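Putative translational inhibitor protein (Yersinia pestis, PDB 5V4D) is of unknown function but belongs to the Rid (YjgF-like) family, many of whose members hydrolyse reactive enamines and imines. Local coordinates at residues G27-S32 / A67-D72; K51-V56 / N91-D96; K58-V63 / I122-G127. All blocks are in the same frame, centred on the assembly; numbering follows the deposited sequence. Where two conformers were deposited one is given.

Interaction 1 (G27-S32 / A67-D72); sequences GILYAS and AGTTKD
L29 touches A67 and T69 through a single methyl. CD2 of L29 lies 3.7 Å from CB of A67 and 4.0 Å from CG2 of T69, while those two partner carbons are themselves 4.2 Å apart, so the three form a compact triangle. L29 was modelled in two conformers, and these lengths hold for the one described. In it CG is anti to the backbone N (chi1 176°), which carries the isobutyl group off strand 28-31 to the loop that follows helix 49-66.

Behind these atoms lies a backbone turn. G68, between A67 and T69, has a positive phi of 75° and completes a Schellman motif at the end of the helix, and the residues flanking it both point their CB toward L29. T69 divides its branches: OG1 hydrogen-bonds the carbonyl O of G127, and CG2 is left for L29. On the strand side, backbone bonding to A126 holds L29 in the sheet, and I7, A22, C24 and L64 also pack on its side chain.

Only 89 Å² is buried between the two segments, and what they share is purely apolar. The geometry therefore implies a small dispersion contact between strand 28-31 and the loop leaving helix 49-66; the polar anchoring nearby comes from the T69 bond to G127 and, at the backbone, from the Schellman turn.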
loop_
_atom_site.group_PDB
_atom_site.type_symbol
_atom_site.label_atom_id
_atom_site.label_comp_id
_atom_site.label_asym_id
_atom_site.label_seq_id
_atom_site.Cartn_x
_atom_site.Cartn_y
_atom_site.Cartn_z
ATOM N N GLY A 27 13.542 -12.381 -3.907
ATOM C CA GLY A 27 12.539 -13.419 -3.739
ATOM C C GLY A 27 11.096 -12.939 -3.702
ATOM O O GLY A 27 10.187 -13.779 -3.587
ATOM N N ILE A 28 10.853 -11.643 -3.854
ATOM C CA ILE A 28 9.507 -11.078 -3.876
ATOM C C ILE A 28 9.225 -10.469 -5.243
ATOM O O ILE A 28 10.056 -9.721 -5.774
ATOM C CB ILE A 28 9.320 -9.991 -2.803
ATOM C CG1 ILE A 28 9.585 -10.557 -1.401
ATOM C CG2 ILE A 28 7.931 -9.340 -2.957
ATOM C CD1 ILE A 28 8.511 -11.486 -0.946
ATOM N N LEU A 29 8.050 -10.780 -5.805
ATOM C CA LEU A 29 7.548 -10.127 -7.004
ATOM C C LEU A 29 6.628 -8.977 -6.607
ATOM O O LEU A 29 5.595 -9.197 -5.959
ATOM C CB LEU A 29 6.778 -11.130 -7.861
ATOM C CG LEU A 29 6.100 -10.574 -9.101
ATOM C CD1 LEU A 29 7.138 -9.984 -9.961
ATOM C CD2 LEU A 29 5.394 -11.687 -9.863
ATOM N N TYR A 30 7.004 -7.759 -6.982
ATOM C CA TYR A 30 6.200 -6.576 -6.698
ATOM C C TYR A 30 5.482 -6.228 -7.991
ATOM O O TYR A 30 6.123 -5.766 -8.933
ATOM C CB TYR A 30 7.071 -5.399 -6.259
ATOM C CG TYR A 30 7.846 -5.608 -4.983
ATOM C CD1 TYR A 30 7.329 -5.165 -3.746
ATOM C CD2 TYR A 30 9.088 -6.251 -4.997
ATOM C CE1 TYR A 30 8.032 -5.367 -2.575
ATOM C CE2 TYR A 30 9.798 -6.443 -3.812
ATOM C CZ TYR A 30 9.271 -6.011 -2.620
ATOM O OH TYR A 30 10.012 -6.223 -1.469
ATOM N N ALA A 31 4.161 -6.466 -8.062
ATOM C CA ALA A 31 3.414 -6.165 -9.278
ATOM C C ALA A 31 2.877 -4.741 -9.224
ATOM O O ALA A 31 2.433 -4.298 -8.172
ATOM C CB ALA A 31 2.227 -7.117 -9.445
ATOM N N SER A 32 2.924 -4.029 -10.354
ATOM C CA SER A 32 2.162 -2.792 -10.455
ATOM C C SER A 32 0.679 -3.070 -10.281
ATOM O O SER A 32 0.185 -4.132 -10.670
ATOM C CB SER A 32 2.403 -2.153 -11.815
ATOM O OG SER A 32 3.715 -1.648 -11.895
ATOM N N ALA A 67 6.705 -14.197 -14.780
ATOM C CA ALA A 67 7.681 -14.304 -13.699
ATOM C C ALA A 67 7.987 -15.742 -13.307
ATOM O O ALA A 67 8.868 -15.951 -12.474
ATOM C CB ALA A 67 7.192 -13.536 -12.454
ATOM N N GLY A 68 7.290 -16.723 -13.867
ATOM C CA GLY A 68 7.515 -18.103 -13.495
ATOM C C GLY A 68 6.927 -18.464 -12.149
ATOM O O GLY A 68 7.404 -19.396 -11.489
ATOM N N THR A 69 5.896 -17.745 -11.718
ATOM C CA THR A 69 5.256 -18.070 -10.445
ATOM C C THR A 69 3.751 -18.194 -10.692
ATOM O O THR A 69 3.331 -18.239 -11.859
ATOM C CB THR A 69 5.613 -17.032 -9.373
ATOM O OG1 THR A 69 5.168 -17.522 -8.092
ATOM C CG2 THR A 69 4.955 -15.685 -9.628
ATOM N N THR A 70 2.943 -18.321 -9.628
ATOM C CA THR A 70 1.512 -18.559 -9.798
ATOM C C THR A 70 0.760 -17.839 -8.696
ATOM O O THR A 70 1.348 -17.377 -7.718
ATOM C CB THR A 70 1.118 -20.031 -9.732
ATOM O OG1 THR A 70 1.438 -20.530 -8.438
ATOM C CG2 THR A 70 1.811 -20.896 -10.810
ATOM N N LYS A 71 -0.568 -17.782 -8.872
ATOM C CA LYS A 71 -1.425 -17.109 -7.903
ATOM C C LYS A 71 -1.351 -17.734 -6.523
ATOM O O LYS A 71 -1.605 -17.041 -5.542
ATOM C CB LYS A 71 -2.865 -17.094 -8.420
ATOM C CG LYS A 71 -3.504 -18.461 -8.531
ATOM C CD LYS A 71 -4.719 -18.383 -9.478
ATOM C CE LYS A 71 -5.391 -19.747 -9.624
ATOM N NZ LYS A 71 -6.663 -19.694 -10.434
ATOM N N ASP A 72 -0.975 -19.022 -6.433
ATOM C CA ASP A 72 -0.815 -19.673 -5.137
ATOM C C ASP A 72 0.239 -18.996 -4.266
ATOM O O ASP A 72 0.182 -19.122 -3.035
ATOM C CB ASP A 72 -0.453 -21.150 -5.331
ATOM C CG ASP A 72 -0.424 -21.924 -4.020
ATOM O OD1 ASP A 72 0.671 -22.389 -3.607
ATOM O OD2 ASP A 72 -1.498 -22.047 -3.399
#

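Interaction 2 (K51-V56 / N91-D96); sequences KQTRQV and NDIYAD. With CA (calcium ion), chain H.
With CG1 beside the backbone N (chi1 -65°), I93 holds CG2 anti to that nitrogen, against T53 and R54, while its CG1-CD1 branch meets R54. R54 answers with a chain extended from CG to NE and then turned at its last torsion (chi4 -75°), which brings one face of the guanidinium over the isoleucine. The motif is a helix-helix contact in the alpha-beta fold of the YjgF-like family, joining helix 49-66 to helix 87-98.

The evidence for packing is in the methyls. CG2 of I93 stands 3.9 Å from CG2 of T53 and equally 3.9 Å from CG of R54, lodged between the two consecutive residues. Farther out, CD1 of I93 lies 3.9 Å above the guanidinium plane of R54, displaced toward its rim, and the two side chains cross at about a right angle. T53 turns its hydroxyl back to the carbonyl of I49 within its own helix, so its methyl does the touching.

Across the contact, the polar link runs through water on the exposed side, at R54 and D96. A water in the guanidinium plane accepts from R54 NH1 and donates to OD2 of D96 at 2.7 Å, bridging opposite charges that do not meet directly; its distance to NH1 is unusually short, so that length is doubtful. D96 is also a calcium ligand. The ion is bound by OD1 of D92 at 2.3 Å, by the carbonyl O of D92, by OD1 of D96 at 2.4 Å and by a second water; two further ligand atoms come from outside the two segments. One turn of helix thus supplies three ligands. That second water, itself bound to the calcium ion, donates to OD2 of D96 at 2.7 Å.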
loop_
_atom_site.group_PDB
_atom_site.type_symbol
_atom_site.label_atom_id
_atom_site.label_comp_id
_atom_site.label_asym_id
_atom_site.label_seq_id
_atom_site.Cartn_x
_atom_site.Cartn_y
_atom_site.Cartn_z
ATOM N N LYS A 51 -17.072 -7.527 -15.195
ATOM C CA LYS A 51 -16.158 -7.667 -16.339
ATOM C C LYS A 51 -14.791 -7.063 -16.024
ATOM O O LYS A 51 -13.745 -7.630 -16.396
ATOM C CB LYS A 51 -16.774 -7.010 -17.571
ATOM C CG LYS A 51 -17.938 -7.817 -18.129
ATOM C CD LYS A 51 -18.609 -7.069 -19.257
ATOM C CE LYS A 51 -19.841 -7.833 -19.777
ATOM N NZ LYS A 51 -20.506 -7.016 -20.824
ATOM N N GLN A 52 -14.778 -5.938 -15.296
ATOM C CA GLN A 52 -13.502 -5.283 -15.007
ATOM C C GLN A 52 -12.681 -6.081 -14.014
ATOM O O GLN A 52 -11.453 -6.194 -14.172
ATOM C CB GLN A 52 -13.722 -3.844 -14.503
ATOM C CG GLN A 52 -14.254 -2.928 -15.600
ATOM C CD GLN A 52 -14.090 -1.457 -15.289
ATOM O OE1 GLN A 52 -13.590 -1.075 -14.233
ATOM N NE2 GLN A 52 -14.487 -0.621 -16.244
ATOM N N THR A 53 -13.328 -6.673 -12.996
ATOM C CA THR A 53 -12.602 -7.521 -12.056
ATOM C C THR A 53 -11.995 -8.717 -12.760
ATOM O O THR A 53 -10.838 -9.064 -12.507
ATOM C CB THR A 53 -13.538 -7.989 -10.938
ATOM O OG1 THR A 53 -14.056 -6.856 -10.223
ATOM C CG2 THR A 53 -12.758 -8.823 -9.965
ATOM N N ARG A 54 -12.749 -9.331 -13.680
ATOM C CA ARG A 54 -12.220 -10.460 -14.435
ATOM C C ARG A 54 -10.993 -10.051 -15.232
ATOM O O ARG A 54 -9.976 -10.767 -15.220
ATOM C CB ARG A 54 -13.283 -11.027 -15.372
ATOM C CG ARG A 54 -14.426 -11.670 -14.662
ATOM C CD ARG A 54 -15.364 -12.327 -15.665
ATOM N NE ARG A 54 -16.546 -12.806 -14.957
ATOM C CZ ARG A 54 -16.583 -13.887 -14.168
ATOM N NH1 ARG A 54 -15.512 -14.639 -13.978
ATOM N NH2 ARG A 54 -17.704 -14.210 -13.543
ATOM N N GLN A 55 -11.055 -8.879 -15.884
ATOM C CA GLN A 55 -9.917 -8.418 -16.687
ATOM C C GLN A 55 -8.691 -8.187 -15.802
ATOM O O GLN A 55 -7.578 -8.577 -16.168
ATOM C CB GLN A 55 -10.293 -7.154 -17.474
ATOM C CG GLN A 55 -9.179 -6.759 -18.397
ATOM C CD GLN A 55 -9.046 -7.744 -19.539
ATOM O OE1 GLN A 55 -10.025 -7.993 -20.243
ATOM N NE2 GLN A 55 -7.899 -8.390 -19.656
ATOM N N VAL A 56 -8.888 -7.573 -14.620
ATOM C CA VAL A 56 -7.766 -7.271 -13.746
ATOM C C VAL A 56 -7.095 -8.555 -13.296
ATOM O O VAL A 56 -5.863 -8.656 -13.275
ATOM C CB VAL A 56 -8.256 -6.446 -12.553
ATOM C CG1 VAL A 56 -7.248 -6.462 -11.389
ATOM C CG2 VAL A 56 -8.591 -5.024 -13.020
ATOM N N ASN A 91 -15.432 -9.318 -4.731
ATOM C CA ASN A 91 -15.092 -10.491 -3.908
ATOM C C ASN A 91 -15.575 -11.783 -4.546
ATOM O O ASN A 91 -14.886 -12.813 -4.479
ATOM C CB ASN A 91 -15.715 -10.348 -2.504
ATOM C CG ASN A 91 -14.976 -9.363 -1.639
ATOM O OD1 ASN A 91 -13.811 -9.128 -1.861
ATOM N ND2 ASN A 91 -15.659 -8.787 -0.641
ATOM N N ASP A 92 -16.788 -11.761 -5.117
ATOM C CA ASP A 92 -17.364 -12.994 -5.661
ATOM C C ASP A 92 -16.466 -13.573 -6.748
ATOM O O ASP A 92 -16.319 -14.805 -6.849
ATOM C CB ASP A 92 -18.758 -12.695 -6.203
ATOM C CG ASP A 92 -19.657 -13.904 -6.206
ATOM O OD1 ASP A 92 -19.207 -15.044 -5.835
ATOM O OD2 ASP A 92 -20.817 -13.677 -6.607
ATOM N N ILE A 93 -15.857 -12.712 -7.565
ATOM C CA ILE A 93 -14.982 -13.172 -8.651
ATOM C C ILE A 93 -13.547 -13.400 -8.175
ATOM O O ILE A 93 -12.852 -14.323 -8.622
ATOM C CB ILE A 93 -15.051 -12.138 -9.786
ATOM C CG1 ILE A 93 -16.477 -12.101 -10.376
ATOM C CG2 ILE A 93 -13.954 -12.407 -10.883
ATOM C CD1 ILE A 93 -16.741 -10.870 -11.262
ATOM N N TYR A 94 -13.058 -12.498 -7.330
ATOM C CA TYR A 94 -11.739 -12.665 -6.743
ATOM C C TYR A 94 -11.615 -14.009 -6.044
ATOM O O TYR A 94 -10.583 -14.687 -6.145
ATOM C CB TYR A 94 -11.526 -11.496 -5.787
ATOM C CG TYR A 94 -10.244 -11.381 -5.005
ATOM C CD1 TYR A 94 -9.321 -10.385 -5.332
ATOM C CD2 TYR A 94 -10.025 -12.163 -3.864
ATOM C CE1 TYR A 94 -8.172 -10.224 -4.579
ATOM C CE2 TYR A 94 -8.878 -12.009 -3.119
ATOM C CZ TYR A 94 -7.970 -11.032 -3.479
ATOM O OH TYR A 94 -6.818 -10.888 -2.727
ATOM N N ALA A 95 -12.670 -14.425 -5.343
ATOM C CA ALA A 95 -12.651 -15.719 -4.670
ATOM C C ALA A 95 -12.496 -16.857 -5.665
ATOM O O ALA A 95 -11.785 -17.822 -5.391
ATOM C CB ALA A 95 -13.950 -15.892 -3.871
ATOM N N ASP A 96 -13.194 -16.774 -6.804
ATOM C CA ASP A 96 -13.082 -17.787 -7.844
ATOM C C ASP A 96 -11.634 -17.942 -8.267
ATOM O O ASP A 96 -11.125 -19.065 -8.407
ATOM C CB ASP A 96 -13.926 -17.418 -9.061
ATOM C CG ASP A 96 -15.425 -17.256 -8.764
ATOM O OD1 ASP A 96 -15.908 -17.624 -7.676
ATOM O OD2 ASP A 96 -16.091 -16.736 -9.705
HETATM CA CA CA H . -17.871 -16.770 -6.654
HETATM O O HOH W 1 -15.005 -16.255 -12.127
HETATM O O HOH W 2 -18.513 -16.027 -8.834
#

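Interaction 3 (K58-V63 / I122-G127); sequences KNIDAV and IEVIAG
I60 comes down end-on onto I122 and V124, its CD1 methyl set against both. This is helix-on-sheet packing in the alpha-beta fold of the YjgF-like family: helix 49-66 packs on one face of the sheet, and strand 120-127 lies within the sheet, between strands 28-31 and 74-81.

Two equal distances show that the methyl is shared. CD1 of I60 is 3.8 Å from CG2 of I122 and likewise 3.8 Å from CG1 of V124, and those two methyls are 4.2 Å from each other; the directions from CD1 to them open at about 66°. The isoleucine side chains run at roughly a right angle to each other, whereas V124 meets I60 at a slant. The two strand residues are two positions apart and both face the helix, while E123 between them turns away and forms a salt bridge with K76 of the second subunit. One strand thereby serves the hydrophobic core on one face and the trimer interface on the other.

Torsions explain which branches meet. In I122, CG2 is the branch anti to the backbone N, and it takes the contact. In V124 the first torsion is -44°, somewhat off the staggered value, and CG1, beside the backbone N, is the methyl that reaches I60.

Side chains of the neighbouring strands continue the packing: I79 on I122, T77 and A31 on V124. All three residues of the contact are buried, and 132 Å² is lost between the two segments. The backbones stay apart, with 8.0 Å separating CA of I60 from CA of V124. Besides CG2, CB of I122 also approaches the bridging methyl, lying 3.9 Å from CD1 of I60.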
loop_
_atom_site.group_PDB
_atom_site.type_symbol
_atom_site.label_atom_id
_atom_site.label_comp_id
_atom_site.label_asym_id
_atom_site.label_seq_id
_atom_site.Cartn_x
_atom_site.Cartn_y
_atom_site.Cartn_z
ATOM N N LYS A 58 -7.111 -11.497 -14.772
ATOM C CA LYS A 58 -6.386 -12.110 -15.893
ATOM C C LYS A 58 -5.074 -11.391 -16.165
ATOM O O LYS A 58 -4.065 -12.037 -16.514
ATOM C CB LYS A 58 -7.256 -12.117 -17.167
ATOM C CG LYS A 58 -8.413 -13.141 -17.148
ATOM C CD LYS A 58 -7.914 -14.590 -17.084
ATOM C CE LYS A 58 -7.072 -14.984 -18.298
ATOM N NZ LYS A 58 -6.614 -16.451 -18.289
ATOM N N ASN A 59 -5.066 -10.056 -16.037
ATOM C CA ASN A 59 -3.831 -9.299 -16.241
ATOM C C ASN A 59 -2.799 -9.651 -15.179
ATOM O O ASN A 59 -1.617 -9.848 -15.491
ATOM C CB ASN A 59 -4.125 -7.783 -16.218
ATOM C CG ASN A 59 -4.953 -7.332 -17.407
ATOM O OD1 ASN A 59 -5.110 -8.076 -18.363
ATOM N ND2 ASN A 59 -5.462 -6.100 -17.358
ATOM N N ILE A 60 -3.232 -9.759 -13.927
ATOM C CA ILE A 60 -2.337 -10.215 -12.860
ATOM C C ILE A 60 -1.793 -11.601 -13.167
ATOM O O ILE A 60 -0.600 -11.844 -13.036
ATOM C CB ILE A 60 -3.064 -10.209 -11.502
ATOM C CG1 ILE A 60 -3.318 -8.766 -11.039
ATOM C CG2 ILE A 60 -2.275 -11.050 -10.441
ATOM C CD1 ILE A 60 -4.370 -8.663 -9.867
ATOM N N ASP A 61 -2.659 -12.526 -13.570
ATOM C CA ASP A 61 -2.190 -13.875 -13.859
ATOM C C ASP A 61 -1.092 -13.857 -14.919
ATOM O O ASP A 61 -0.093 -14.574 -14.798
ATOM C CB ASP A 61 -3.379 -14.737 -14.296
ATOM C CG ASP A 61 -3.088 -16.201 -14.144
ATOM O OD1 ASP A 61 -3.063 -16.640 -12.982
ATOM O OD2 ASP A 61 -2.959 -16.905 -15.175
ATOM N N ALA A 62 -1.260 -13.047 -15.974
ATOM C CA ALA A 62 -0.234 -12.980 -17.020
ATOM C C ALA A 62 1.119 -12.540 -16.465
ATOM O O ALA A 62 2.175 -13.028 -16.918
ATOM C CB ALA A 62 -0.669 -12.023 -18.141
ATOM N N VAL A 63 1.113 -11.577 -15.536
ATOM C CA VAL A 63 2.347 -11.096 -14.940
ATOM C C VAL A 63 2.995 -12.193 -14.106
ATOM O O VAL A 63 4.196 -12.456 -14.232
ATOM C CB VAL A 63 2.053 -9.844 -14.101
ATOM C CG1 VAL A 63 3.304 -9.456 -13.266
ATOM C CG2 VAL A 63 1.614 -8.747 -15.037
ATOM N N ILE A 122 -6.121 -3.646 -8.751
ATOM C CA ILE A 122 -5.649 -4.587 -7.730
ATOM C C ILE A 122 -4.140 -4.700 -7.837
ATOM O O ILE A 122 -3.600 -4.980 -8.919
ATOM C CB ILE A 122 -6.315 -5.964 -7.863
ATOM C CG1 ILE A 122 -7.821 -5.784 -7.647
ATOM C CG2 ILE A 122 -5.771 -6.942 -6.794
ATOM C CD1 ILE A 122 -8.580 -7.126 -7.757
ATOM N N GLU A 123 -3.468 -4.519 -6.695
ATOM C CA GLU A 123 -2.022 -4.610 -6.563
ATOM C C GLU A 123 -1.680 -5.854 -5.761
ATOM O O GLU A 123 -2.346 -6.143 -4.760
ATOM C CB GLU A 123 -1.545 -3.347 -5.842
ATOM C CG GLU A 123 -0.131 -3.279 -5.464
ATOM C CD GLU A 123 0.067 -1.991 -4.637
ATOM O OE1 GLU A 123 0.165 -0.951 -5.257
ATOM O OE2 GLU A 123 0.009 -2.028 -3.388
ATOM N N VAL A 124 -0.660 -6.607 -6.193
ATOM C CA VAL A 124 -0.268 -7.828 -5.504
ATOM C C VAL A 124 1.235 -7.891 -5.286
ATOM O O VAL A 124 2.033 -7.273 -6.012
ATOM C CB VAL A 124 -0.717 -9.109 -6.256
ATOM C CG1 VAL A 124 -2.143 -8.978 -6.766
ATOM C CG2 VAL A 124 0.221 -9.451 -7.431
ATOM N N ILE A 125 1.627 -8.608 -4.236
ATOM C CA ILE A 125 2.998 -9.077 -4.096
ATOM C C ILE A 125 2.952 -10.586 -3.966
ATOM O O ILE A 125 2.005 -11.160 -3.419
ATOM C CB ILE A 125 3.783 -8.468 -2.919
ATOM C CG1 ILE A 125 3.075 -8.745 -1.596
ATOM C CG2 ILE A 125 4.050 -6.980 -3.174
ATOM C CD1 ILE A 125 4.016 -8.606 -0.391
ATOM N N ALA A 126 3.982 -11.235 -4.501
ATOM C CA ALA A 126 4.023 -12.685 -4.523
ATOM C C ALA A 126 5.409 -13.175 -4.149
ATOM O O ALA A 126 6.404 -12.501 -4.378
ATOM C CB ALA A 126 3.659 -13.259 -5.895
ATOM N N GLY A 127 5.497 -14.440 -3.752
ATOM C CA GLY A 127 6.781 -15.122 -3.808
ATOM C C GLY A 127 7.157 -15.500 -5.231
ATOM O O GLY A 127 6.305 -15.812 -6.061
#

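From the N terminus, the first halves come in the order 27-32, 51-56, 58-63, and the second halves in the same order, 67-72, 91-96, 122-127. Every pair of contacts therefore crosses and none nests. Interaction 1 closes first, joining the loop after helix 49-66 to strand 28-31. Interaction 2 closes next, setting helix 87-98 against helix 49-66, and interaction 3 last, seating helix 49-66 on the C-terminal strand of the sheet. Interactions 2 and 3 share that helix and touch where V56 CG1 lies 3.7 Å from I122 CB. Interactions 1 and 3 meet in the sheet, where strands 28-31 and 120-127 are neighbours.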